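Local coordinates for nucleoprotein (Human coronavirus NL63, PDB 5N4K) that probably packages the positive-strand viral RNA genome into a helical ribonucleocapsid, represented here by its N-terminal RNA-binding domain, at residues K97-K100 and F101-S105. Numbering follows the deposited sequence.
Sequences KDLK and FRQRS. With SO4 (sulfate ion), chain I.
Leu99 CD2 sits over one face of the Gln103 amide, 3.6 Å from Gln103 CD, the two side chains crossing at about a right angle. Gln103 OE1 takes the backbone N-H of Lys100, with 3.0 Å between Lys100 N and Gln103 OE1. That bond is nearly straight, 167° at the hydrogen, though the donor lies somewhat off the carbonyl plane. One face of the Phe101 ring carries Arg102 CG, 3.5 Å above the plane and offset toward the rim; the ring also meets Trp110 of strand 108-112, the two planes steeply inclined. The Arg102 guanidinium holds a sulfate, probably from the crystallisation liquor, at its edge: Arg102 NE to sulfate O2 is 2.7 Å and in plane, while NH2 reaches O4 only weakly.

Lys100 to Gln103 form a type II beta turn, closed by Gln103 N donating to Lys100 O at 3.0 Å. Gln103 runs out extended from a chi1 of -169°, which carries its amide back to Lys100 N; backbone and side chain of Gln103 thereby both hold Lys100. A water lies within bonding distance of both Gln103 OE1 and Asp98 O, though it has more acceptors in reach than protons. Asp98 of the second subunit packs on Gln103. Two protein bonds thus brace this surface turn between strands 80-90 and 108-112, and at its third position Arg102 binds a sulfate that may mimic an RNA phosphate, as would suit the RNA-binding domain.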
loop_
_atom_site.group_PDB
_atom_site.type_symbol
_atom_site.label_atom_id
_atom_site.label_comp_id
_atom_site.label_asym_id
_atom_site.label_seq_id
_atom_site.Cartn_x
_atom_site.Cartn_y
_atom_site.Cartn_z
ATOM N N LYS A 97 7.438 5.835 -1.883
ATOM C CA LYS A 97 8.406 6.785 -2.404
ATOM C C LYS A 97 9.479 7.166 -1.402
ATOM O O LYS A 97 10.546 7.595 -1.823
ATOM C CB LYS A 97 7.750 8.072 -2.963
ATOM C CG LYS A 97 7.192 9.017 -1.906
ATOM C CD LYS A 97 6.526 10.240 -2.540
ATOM C CE LYS A 97 7.527 11.188 -3.197
ATOM N NZ LYS A 97 7.015 12.550 -3.596
ATOM N N ASP A 98 9.223 6.936 -0.131
ATOM C CA ASP A 98 10.023 7.251 1.030
ATOM C C ASP A 98 11.116 6.260 1.308
ATOM O O ASP A 98 12.035 6.491 2.088
ATOM C CB ASP A 98 9.139 7.317 2.307
ATOM C CG ASP A 98 8.477 5.945 2.653
ATOM O OD1 ASP A 98 8.789 5.436 3.747
ATOM O OD2 ASP A 98 7.625 5.411 1.948
ATOM N N LEU A 99 10.946 5.045 0.783
ATOM C CA LEU A 99 11.907 3.973 1.017
ATOM C C LEU A 99 13.166 4.118 0.179
ATOM O O LEU A 99 13.111 4.367 -0.988
ATOM C CB LEU A 99 11.301 2.601 0.780
ATOM C CG LEU A 99 10.179 2.147 1.714
ATOM C CD1 LEU A 99 9.658 0.779 1.303
ATOM C CD2 LEU A 99 10.511 2.238 3.173
ATOM N N LYS A 100 14.300 3.907 0.853
ATOM C CA LYS A 100 15.585 3.754 0.185
ATOM C C LYS A 100 15.637 2.404 -0.483
ATOM O O LYS A 100 14.942 1.523 -0.095
ATOM C CB LYS A 100 16.723 3.980 1.222
ATOM C CG LYS A 100 16.688 5.327 1.984
ATOM C CD LYS A 100 17.925 5.490 2.869
ATOM C CE LYS A 100 17.981 6.837 3.581
ATOM N NZ LYS A 100 19.220 7.026 4.401
ATOM N N PHE A 101 16.518 2.263 -1.471
ATOM C CA PHE A 101 16.599 1.005 -2.178
ATOM C C PHE A 101 16.845 -0.133 -1.259
ATOM O O PHE A 101 17.857 -0.118 -0.478
ATOM C CB PHE A 101 17.724 1.055 -3.265
ATOM C CG PHE A 101 17.754 -0.148 -4.157
ATOM C CD1 PHE A 101 16.602 -0.565 -4.863
ATOM C CD2 PHE A 101 18.885 -0.927 -4.280
ATOM C CE1 PHE A 101 16.621 -1.644 -5.685
ATOM C CE2 PHE A 101 18.868 -2.069 -5.086
ATOM C CZ PHE A 101 17.762 -2.450 -5.758
ATOM N N ARG A 102 16.060 -1.126 -1.229
ATOM C CA ARG A 102 16.152 -2.325 -0.459
ATOM C C ARG A 102 15.856 -2.183 1.024
ATOM O O ARG A 102 15.963 -3.155 1.782
ATOM C CB ARG A 102 17.487 -3.037 -0.655
ATOM C CG ARG A 102 17.586 -3.586 -2.108
ATOM C CD ARG A 102 18.980 -4.090 -2.466
ATOM N NE ARG A 102 19.382 -5.203 -1.739
ATOM C CZ ARG A 102 20.505 -5.309 -0.963
ATOM N NH1 ARG A 102 21.288 -4.266 -0.725
ATOM N NH2 ARG A 102 20.590 -6.466 -0.347
ATOM N N GLN A 103 15.340 -1.041 1.411
ATOM C CA GLN A 103 14.774 -0.904 2.767
ATOM C C GLN A 103 13.687 -1.892 2.978
ATOM O O GLN A 103 12.832 -2.023 2.144
ATOM C CB GLN A 103 14.326 0.540 2.973
ATOM C CG GLN A 103 13.969 0.907 4.355
ATOM C CD GLN A 103 13.825 2.396 4.534
ATOM O OE1 GLN A 103 14.153 3.306 3.750
ATOM N NE2 GLN A 103 13.177 2.656 5.700
ATOM N N ARG A 104 13.745 -2.635 4.077
ATOM C CA ARG A 104 12.873 -3.766 4.217
ATOM C C ARG A 104 11.465 -3.370 4.537
ATOM O O ARG A 104 11.195 -2.629 5.524
ATOM C CB ARG A 104 13.374 -4.683 5.303
ATOM C CG ARG A 104 14.660 -5.368 5.018
ATOM C CD ARG A 104 15.239 -5.968 6.321
ATOM N NE ARG A 104 15.618 -4.941 7.339
ATOM C CZ ARG A 104 15.018 -4.746 8.535
ATOM N NH1 ARG A 104 13.992 -5.505 8.935
ATOM N NH2 ARG A 104 15.434 -3.772 9.336
ATOM N N SER A 105 10.492 -3.856 3.776
ATOM C CA SER A 105 9.103 -3.647 4.019
ATOM C C SER A 105 8.322 -4.836 3.487
ATOM O O SER A 105 8.458 -5.175 2.290
ATOM C CB SER A 105 8.625 -2.363 3.323
ATOM O OG SER A 105 7.288 -2.016 3.681
HETATM S S SO4 I . 16.854 -7.542 -1.051
HETATM O O1 SO4 I . 16.690 -8.993 -0.891
HETATM O O2 SO4 I . 17.722 -7.301 -2.211
HETATM O O3 SO4 I . 15.635 -6.705 -1.122
HETATM O O4 SO4 I . 17.472 -7.068 0.209
HETATM O O HOH W 1 13.993 5.887 4.479
#